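Local structure of uncharacterized ACR, COG1565 superfamily (Burkholderia thailandensis, 4F3N) at residues A[140-145]-A[170-175]; A[177-182]-A[197-202]. The protein is of unknown function but has the fold of an S-adenosylmethionine-dependent methyltransferase, and possibly methylates protein arginine residues. All coordinates share one frame; numbering follows the deposited sequence.

Contact 1: residues A[140-145]-A[170-175]; sequences RVMEFG and AIVDLS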
ATOM      1  N   ARG A 140       5.883 -20.939  -2.348  1.00 11.62           N
ATOM      2  CA  ARG A 140       5.112 -20.087  -3.233  1.00 11.64           C
ATOM      3  C   ARG A 140       5.155 -18.659  -2.702  1.00 10.54           C
ATOM      4  O   ARG A 140       5.230 -18.452  -1.497  1.00 10.08           O
ATOM      5  CB  ARG A 140       3.648 -20.542  -3.301  1.00 14.05           C
ATOM      6  CG  ARG A 140       3.435 -21.900  -3.967  1.00 17.08           C
ATOM      7  CD  ARG A 140       1.954 -22.298  -3.914  1.00 19.56           C
ATOM      8  NE  ARG A 140       1.733 -23.536  -4.653  1.00 24.28           N
ATOM      9  CZ  ARG A 140       1.043 -23.680  -5.790  1.00 25.44           C
ATOM     10  NH1 ARG A 140       0.407 -22.682  -6.383  1.00 27.71           N
ATOM     11  NH2 ARG A 140       0.968 -24.886  -6.325  1.00 30.39           N
ATOM     12  N   VAL A 141       5.140 -17.698  -3.619  1.00  9.72           N
ATOM     13  CA  VAL A 141       4.948 -16.302  -3.288  1.00  8.81           C
ATOM     14  C   VAL A 141       3.685 -15.793  -3.996  1.00  8.98           C
ATOM     15  O   VAL A 141       3.380 -16.194  -5.152  1.00  8.78           O
ATOM     16  CB  VAL A 141       6.152 -15.466  -3.707  1.00  8.52           C
ATOM     17  CG1 VAL A 141       5.846 -13.951  -3.594  1.00  8.02           C
ATOM     18  CG2 VAL A 141       7.390 -15.854  -2.881  1.00  8.05           C
ATOM     19  N   MET A 142       2.951 -14.922  -3.320  1.00  9.07           N
ATOM     20  CA  MET A 142       1.791 -14.259  -3.893  1.00  9.54           C
ATOM     21  C   MET A 142       1.915 -12.764  -3.638  1.00  9.50           C
ATOM     22  O   MET A 142       2.035 -12.327  -2.497  1.00  8.79           O
ATOM     23  CB  MET A 142       0.455 -14.771  -3.286  1.00 11.03           C
ATOM     24  CG  MET A 142      -0.713 -13.947  -3.788  1.00 11.99           C
ATOM     25  SD  MET A 142      -2.218 -14.364  -2.887  1.00 17.81           S
ATOM     26  CE  MET A 142      -2.499 -15.684  -3.879  1.00 13.96           C
ATOM     27  N   GLU A 143       1.896 -11.975  -4.701  1.00  8.93           N
ATOM     28  CA  GLU A 143       1.973 -10.532  -4.558  1.00  9.44           C
ATOM     29  C   GLU A 143       0.613  -9.922  -4.932  1.00 10.37           C
ATOM     30  O   GLU A 143       0.010 -10.232  -5.968  1.00  9.87           O
ATOM     31  CB  GLU A 143       3.123  -9.952  -5.410  1.00  9.55           C
ATOM     32  CG  GLU A 143       3.217  -8.461  -5.194  1.00 10.16           C
ATOM     33  CD  GLU A 143       4.304  -7.747  -5.946  1.00 10.89           C
ATOM     34  OE1 GLU A 143       4.992  -8.368  -6.755  1.00 10.95           O
ATOM     35  OE2 GLU A 143       4.425  -6.520  -5.685  1.00 10.90           O
ATOM     36  N   PHE A 144       0.105  -9.046  -4.081  1.00 11.21           N
ATOM     37  CA  PHE A 144      -1.167  -8.378  -4.390  1.00 12.60           C
ATOM     38  C   PHE A 144      -0.830  -7.076  -5.061  1.00 13.98           C
ATOM     39  O   PHE A 144       0.027  -6.353  -4.579  1.00 13.19           O
ATOM     40  CB  PHE A 144      -2.000  -8.132  -3.097  1.00 13.76           C
ATOM     41  CG  PHE A 144      -3.359  -7.495  -3.364  1.00 14.82           C
ATOM     42  CD1 PHE A 144      -4.465  -8.274  -3.645  1.00 15.25           C
ATOM     43  CD2 PHE A 144      -3.492  -6.106  -3.418  1.00 15.63           C
ATOM     44  CE1 PHE A 144      -5.704  -7.677  -3.925  1.00 16.14           C
ATOM     45  CE2 PHE A 144      -4.719  -5.491  -3.688  1.00 15.65           C
ATOM     46  CZ  PHE A 144      -5.830  -6.280  -3.965  1.00 15.82           C
ATOM     47  N   GLY A 145      -1.555  -6.788  -6.166  1.00 14.20           N
ATOM     48  CA  GLY A 145      -1.395  -5.560  -6.953  1.00 15.20           C
ATOM     49  C   GLY A 145      -0.277  -5.725  -7.970  1.00 14.73           C
ATOM     50  O   GLY A 145      -0.515  -6.150  -9.086  1.00 14.71           O
ATOM     51  N   ALA A 170       2.437 -15.998  -7.730  1.00  9.76           N
ATOM     52  CA  ALA A 170       1.080 -15.589  -8.072  1.00  9.74           C
ATOM     53  C   ALA A 170       0.958 -14.085  -7.965  1.00 10.11           C
ATOM     54  O   ALA A 170       1.436 -13.477  -6.985  1.00 10.33           O
ATOM     55  CB  ALA A 170       0.038 -16.259  -7.176  1.00  9.34           C
ATOM     56  N   ILE A 171       0.384 -13.464  -8.980  1.00  9.69           N
ATOM     57  CA  ILE A 171       0.050 -12.007  -8.895  1.00  9.66           C
ATOM     58  C   ILE A 171      -1.462 -11.823  -8.882  1.00 10.23           C
ATOM     59  O   ILE A 171      -2.150 -12.317  -9.755  1.00  9.60           O
ATOM     60  CB  ILE A 171       0.670 -11.163 -10.032  1.00  9.36           C
ATOM     61  CG1 ILE A 171       2.196 -11.206  -9.961  1.00  9.22           C
ATOM     62  CG2 ILE A 171       0.103  -9.741  -9.997  1.00  9.40           C
ATOM     63  CD1 ILE A 171       2.952 -10.610 -11.157  1.00  9.20           C
ATOM     64  N   VAL A 172      -1.991 -11.115  -7.885  1.00 10.55           N
ATOM     65  CA  VAL A 172      -3.408 -10.797  -7.832  1.00 11.76           C
ATOM     66  C   VAL A 172      -3.671  -9.457  -8.476  1.00 12.46           C
ATOM     67  O   VAL A 172      -3.263  -8.426  -7.947  1.00 12.58           O
ATOM     68  CB  VAL A 172      -4.002 -10.765  -6.393  1.00 12.24           C
ATOM     69  CG1 VAL A 172      -5.506 -10.513  -6.446  1.00 13.35           C
ATOM     70  CG2 VAL A 172      -3.701 -12.056  -5.661  1.00 12.02           C
ATOM     71  N   ASP A 173      -4.387  -9.501  -9.593  1.00 12.34           N
ATOM     72  CA  ASP A 173      -4.689  -8.347 -10.447  1.00 13.54           C
ATOM     73  C   ASP A 173      -6.197  -8.320 -10.608  1.00 14.46           C
ATOM     74  O   ASP A 173      -6.742  -8.858 -11.576  1.00 13.73           O
ATOM     75  CB  ASP A 173      -3.972  -8.489 -11.796  1.00 13.42           C
ATOM     76  CG  ASP A 173      -4.383  -7.434 -12.806  1.00 14.16           C
ATOM     77  OD1 ASP A 173      -4.745  -6.298 -12.435  1.00 14.76           O
ATOM     78  OD2 ASP A 173      -4.343  -7.737 -14.009  1.00 14.66           O
ATOM     79  N   LEU A 174      -6.871  -7.721  -9.633  1.00 15.23           N
ATOM     80  CA  LEU A 174      -8.326  -7.814  -9.558  1.00 16.83           C
ATOM     81  C   LEU A 174      -8.987  -7.254 -10.796  1.00 17.85           C
ATOM     82  O   LEU A 174     -10.010  -7.777 -11.223  1.00 19.09           O
ATOM     83  CB  LEU A 174      -8.881  -7.023  -8.347  1.00 17.45           C
ATOM     84  CG  LEU A 174      -8.447  -7.434  -6.939  1.00 18.39           C
ATOM     85  CD1 LEU A 174      -9.137  -6.554  -5.884  1.00 19.69           C
ATOM     86  CD2 LEU A 174      -8.714  -8.909  -6.694  1.00 19.17           C
ATOM     87  N   SER A 175      -8.443  -6.167 -11.338  1.00 18.25           N
ATOM     88  CA  SER A 175      -9.113  -5.477 -12.429  1.00 20.29           C
ATOM     89  C   SER A 175      -8.836  -6.102 -13.785  1.00 19.93           C
ATOM     90  O   SER A 175      -9.579  -5.858 -14.742  1.00 19.54           O
ATOM     91  CB  SER A 175      -8.694  -4.009 -12.496  1.00 20.76           C
ATOM     92  OG  SER A 175      -7.381  -3.883 -13.013  1.00 21.13           O
TER
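Main-chain hydrogen bonds join Val-141, Glu-143 and Gly-145 to Ala-170 and Val-172, with strands 140-144 and 170-172 running parallel at an angle of 18°. Ala-170 N donates to Val-141 O, Glu-143 N to Ala-170 O at 2.8 Å, and Val-172 N to Glu-143 O. The ladder continues one residue past the first strand, where Gly-145 N reaches Val-172 O at 3.0 Å through a more bent bond (151° at the hydrogen). Two of the carbonyls also receive a CA-H contact beside their N-H: Ala-170 O lies 3.2 Å from Met-142 CA, and Glu-143 O lies 3.4 Å from Ile-171 CA.

These strands are the parallel pair of a beta-alpha-beta crossover through helix 150-161. Just beyond Gly-145 comes a glycine-rich turn containing Gly-147 and Gly-149, consistent with the cofactor-binding loop of Rossmann-like methyltransferases.

Apolar contacts run along the sheet face that bears Met-142, Phe-144, Ala-170 and Val-172. The Met-142 chain runs out extended and bends only at its last torsion (chi3 -83°), leaving SD 3.9 Å from Val-172 CG2 and CE in loose contact with Ala-170 CB. The other branch of Val-172 serves Phe-144: CG1 approaches CD1 of the ring obliquely, at 3.7 Å. Farther out, Leu-174 CD1 comes to the ring edge, near its plane, 3.8 Å from Phe-144 CZ, while Phe-281 meets the same ring.

On the other face, Ile-171 places CG2 beside Gly-145 O. Glu-143 extends from the same face as Ile-171, and its OE1 is hydrogen-bonded to Tyr-169 OH. The Glu-143 side chain comes within about 4 Å (nearest atoms) of that of Asn-214, which contacts S-adenosyl-L-homocysteine in another structure of this protein; the ligand is absent here.

Contact 2: residues A[177-182]-A[197-202]; sequences ELRARQ and VRWLDA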
ATOM      1  N   GLU A 177      -6.411  -5.160 -15.431  1.00 18.70           N
ATOM      2  CA  GLU A 177      -5.770  -4.109 -16.189  1.00 20.76           C
ATOM      3  C   GLU A 177      -4.258  -4.018 -16.006  1.00 19.04           C
ATOM      4  O   GLU A 177      -3.597  -3.356 -16.811  1.00 21.37           O
ATOM      5  CB  GLU A 177      -6.424  -2.747 -15.862  1.00 24.08           C
ATOM      6  CG  GLU A 177      -7.914  -2.656 -16.209  1.00 28.28           C
ATOM      7  CD  GLU A 177      -8.195  -2.057 -17.577  1.00 33.74           C
ATOM      8  OE1 GLU A 177      -7.246  -1.835 -18.375  1.00 37.55           O
ATOM      9  OE2 GLU A 177      -9.385  -1.812 -17.869  1.00 41.08           O
ATOM     10  N   LEU A 178      -3.707  -4.606 -14.943  1.00 17.66           N
ATOM     11  CA  LEU A 178      -2.273  -4.453 -14.650  1.00 16.87           C
ATOM     12  C   LEU A 178      -1.442  -5.555 -15.254  1.00 15.61           C
ATOM     13  O   LEU A 178      -0.270  -5.382 -15.497  1.00 14.92           O
ATOM     14  CB  LEU A 178      -1.981  -4.436 -13.137  1.00 18.38           C
ATOM     15  CG  LEU A 178      -2.809  -3.448 -12.307  1.00 19.49           C
ATOM     16  CD1 LEU A 178      -2.453  -3.647 -10.832  1.00 21.48           C
ATOM     17  CD2 LEU A 178      -2.537  -2.056 -12.834  1.00 21.42           C
ATOM     18  N   ARG A 179      -2.035  -6.700 -15.539  1.00 14.95           N
ATOM     19  CA  ARG A 179      -1.192  -7.845 -15.877  1.00 14.21           C
ATOM     20  C   ARG A 179      -0.461  -7.745 -17.219  1.00 14.65           C
ATOM     21  O   ARG A 179       0.603  -8.302 -17.349  1.00 14.70           O
ATOM     22  CB  ARG A 179      -1.938  -9.163 -15.739  1.00 13.54           C
ATOM     23  CG  ARG A 179      -3.098  -9.390 -16.673  1.00 14.06           C
ATOM     24  CD  ARG A 179      -3.868 -10.606 -16.189  1.00 13.49           C
ATOM     25  NE  ARG A 179      -4.662 -10.359 -14.983  1.00 12.38           N
ATOM     26  CZ  ARG A 179      -5.501 -11.244 -14.469  1.00 12.48           C
ATOM     27  NH1 ARG A 179      -5.617 -12.451 -15.035  1.00 12.50           N
ATOM     28  NH2 ARG A 179      -6.227 -10.963 -13.407  1.00 12.45           N
ATOM     29  N   ALA A 180      -1.005  -7.045 -18.216  1.00 15.48           N
ATOM     30  CA  ALA A 180      -0.301  -6.947 -19.492  1.00 16.12           C
ATOM     31  C   ALA A 180       1.073  -6.321 -19.337  1.00 16.69           C
ATOM     32  O   ALA A 180       2.054  -6.861 -19.848  1.00 17.11           O
ATOM     33  CB  ALA A 180      -1.139  -6.156 -20.555  1.00 16.76           C
ATOM     34  N   ARG A 181       1.153  -5.193 -18.637  1.00 17.78           N
ATOM     35  CA  ARG A 181       2.448  -4.565 -18.427  1.00 18.55           C
ATOM     36  C   ARG A 181       3.365  -5.416 -17.543  1.00 16.89           C
ATOM     37  O   ARG A 181       4.572  -5.499 -17.806  1.00 16.28           O
ATOM     38  CB  ARG A 181       2.317  -3.141 -17.867  1.00 21.12           C
ATOM     39  CG  ARG A 181       3.660  -2.411 -17.788  1.00 24.37           C
ATOM     40  CD  ARG A 181       3.687  -1.127 -18.606  1.00 29.59           C
ATOM     41  NE  ARG A 181       4.804  -0.257 -18.216  1.00 32.54           N
ATOM     42  CZ  ARG A 181       4.714   0.879 -17.505  1.00 35.39           C
ATOM     43  NH1 ARG A 181       3.538   1.333 -17.053  1.00 37.73           N
ATOM     44  NH2 ARG A 181       5.830   1.569 -17.223  1.00 35.05           N
ATOM     45  N   GLN A 182       2.804  -6.056 -16.512  1.00 15.11           N
ATOM     46  CA  GLN A 182       3.580  -6.932 -15.646  1.00 13.48           C
ATOM     47  C   GLN A 182       4.231  -8.085 -16.439  1.00 13.72           C
ATOM     48  O   GLN A 182       5.412  -8.393 -16.264  1.00 13.11           O
ATOM     49  CB  GLN A 182       2.693  -7.514 -14.535  1.00 13.24           C
ATOM     50  CG  GLN A 182       2.209  -6.449 -13.564  1.00 12.88           C
ATOM     51  CD  GLN A 182       1.083  -6.886 -12.657  1.00 12.82           C
ATOM     52  OE1 GLN A 182       0.506  -7.974 -12.824  1.00 13.56           O
ATOM     53  NE2 GLN A 182       0.741  -6.023 -11.674  1.00 13.06           N
ATOM     54  N   VAL A 197       5.195 -17.515 -13.271  1.00 12.63           N
ATOM     55  CA  VAL A 197       4.246 -16.497 -12.816  1.00 11.93           C
ATOM     56  C   VAL A 197       2.835 -16.841 -13.280  1.00 12.29           C
ATOM     57  O   VAL A 197       2.632 -17.254 -14.442  1.00 12.45           O
ATOM     58  CB  VAL A 197       4.661 -15.092 -13.295  1.00 11.94           C
ATOM     59  CG1 VAL A 197       3.668 -14.050 -12.829  1.00 11.09           C
ATOM     60  CG2 VAL A 197       6.083 -14.755 -12.814  1.00 11.43           C
ATOM     61  N   ARG A 198       1.859 -16.728 -12.386  1.00 12.09           N
ATOM     62  CA  ARG A 198       0.467 -16.888 -12.755  1.00 12.87           C
ATOM     63  C   ARG A 198      -0.308 -15.734 -12.169  1.00 12.39           C
ATOM     64  O   ARG A 198       0.033 -15.233 -11.065  1.00 11.97           O
ATOM     65  CB  ARG A 198      -0.088 -18.222 -12.244  1.00 14.48           C
ATOM     66  CG  ARG A 198       0.500 -19.455 -12.919  1.00 16.46           C
ATOM     67  CD  ARG A 198       0.084 -19.545 -14.373  1.00 17.79           C
ATOM     68  NE  ARG A 198       0.607 -20.760 -15.003  1.00 20.18           N
ATOM     69  CZ  ARG A 198       1.833 -20.893 -15.504  1.00 21.16           C
ATOM     70  NH1 ARG A 198       2.712 -19.898 -15.461  1.00 20.65           N
ATOM     71  NH2 ARG A 198       2.194 -22.054 -16.073  1.00 22.12           N
ATOM     72  N   TRP A 199      -1.341 -15.289 -12.873  1.00 11.17           N
ATOM     73  CA  TRP A 199      -2.168 -14.200 -12.408  1.00 11.37           C
ATOM     74  C   TRP A 199      -3.531 -14.686 -11.942  1.00 12.55           C
ATOM     75  O   TRP A 199      -4.134 -15.582 -12.543  1.00 12.60           O
ATOM     76  CB  TRP A 199      -2.350 -13.194 -13.532  1.00 11.03           C
ATOM     77  CG  TRP A 199      -1.144 -12.323 -13.776  1.00 10.61           C
ATOM     78  CD1 TRP A 199      -0.903 -11.022 -13.285  1.00 10.46           C
ATOM     79  CD2 TRP A 199       0.061 -12.645 -14.563  1.00 10.27           C
ATOM     80  NE1 TRP A 199       0.301 -10.569 -13.708  1.00 10.40           N
ATOM     81  CE2 TRP A 199       0.922 -11.476 -14.490  1.00 10.22           C
ATOM     82  CE3 TRP A 199       0.463 -13.737 -15.324  1.00 10.48           C
ATOM     83  CZ2 TRP A 199       2.135 -11.416 -15.144  1.00 10.33           C
ATOM     84  CZ3 TRP A 199       1.703 -13.682 -15.964  1.00 10.64           C
ATOM     85  CH2 TRP A 199       2.522 -12.535 -15.865  1.00 10.52           C
ATOM     86  N   LEU A 200      -3.989 -14.089 -10.847  1.00 13.26           N
ATOM     87  CA  LEU A 200      -5.259 -14.419 -10.219  1.00 14.58           C
ATOM     88  C   LEU A 200      -6.216 -13.246 -10.276  1.00 15.07           C
ATOM     89  O   LEU A 200      -5.787 -12.107 -10.164  1.00 14.10           O
ATOM     90  CB  LEU A 200      -5.012 -14.750  -8.755  1.00 15.13           C
ATOM     91  CG  LEU A 200      -4.039 -15.862  -8.423  1.00 16.32           C
ATOM     92  CD1 LEU A 200      -3.897 -15.947  -6.918  1.00 17.49           C
ATOM     93  CD2 LEU A 200      -4.494 -17.200  -9.012  1.00 17.65           C
ATOM     94  N   ASP A 201      -7.514 -13.543 -10.387  1.00 15.97           N
ATOM     95  CA  ASP A 201      -8.531 -12.517 -10.439  1.00 18.47           C
ATOM     96  C   ASP A 201      -9.043 -12.134  -9.028  1.00 18.79           C
ATOM     97  O   ASP A 201      -9.717 -11.112  -8.868  1.00 19.19           O
ATOM     98  CB  ASP A 201      -9.721 -13.003 -11.258  1.00 19.85           C
ATOM     99  CG  ASP A 201      -9.350 -13.278 -12.715  1.00 21.48           C
ATOM    100  OD1 ASP A 201      -8.246 -12.896 -13.113  1.00 22.36           O
ATOM    101  OD2 ASP A 201     -10.159 -13.865 -13.454  1.00 24.64           O
ATOM    102  N   ALA A 202      -8.749 -12.962  -8.040  1.00 19.08           N
ATOM    103  CA  ALA A 202      -9.190 -12.731  -6.661  1.00 19.78           C
ATOM    104  C   ALA A 202      -8.287 -13.478  -5.704  1.00 19.33           C
ATOM    105  O   ALA A 202      -7.588 -14.392  -6.108  1.00 19.05           O
ATOM    106  CB  ALA A 202     -10.623 -13.190  -6.494  1.00 21.16           C
TER
HETATM  107  O   HOH W   1      -6.517 -15.268 -13.900  1.00 17.51           O
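Arg-179, in the first turn of helix 179-189, lies across from Trp-199 on strand 197-200, their CA atoms 7.3 Å apart. The arginine CB sits over the indole face, 3.5 Å from the centroid of the five-membered ring, in a CH-pi contact. With chi1 at 65°, CG is tucked in over the backbone, flanked by both N and C, and a second bend at chi3 lays the guanidinium over Trp-199 CB with its plane only 21° from that of the indole. NH2 then meets Asp-201 OD1 in a salt bridge at 2.8 Å, nearly in the guanidinium plane; the bond from NH1 to the same oxygen is weak. A water links NH1 to Trp-199 O. Through NE the guanidinium also forms a salt bridge with a second carboxylate, that of Asp-173. At the indole edge, Trp-199 NE1 donates to Gln-182 OE1 at 2.7 Å, with amide and ring nearly coplanar; the amide is further held by NE2, which bonds to Gly-145 O and Gly-147 O. Trp-199 is thus packed between the start of helix 179-189, whose Arg-183 and Leu-186 also touch it, and Ile-171 of the adjoining strand 168-172.

From the N terminus, contact 1 closes first: the chain leaves strand 140-144, passes through helix 150-161 and comes back as strand 168-172 to pair beside it. Contact 2 opens only after this, bringing the start of helix 179-189 against strand 197-200, so the two loops follow in series and neither nest nor cross. They lie in consecutive beta-alpha-beta units, sharing strand 168-172, at one end of the mixed sheet, where strand 197-200 is outermost within the chain. On the shared strand, Ile-171 N and O probably hydrogen-bond to Arg-198 O and Leu-200 N, both at 2.8 Å. Met-142 and Leu-200 also pack together, bridging over the middle strand.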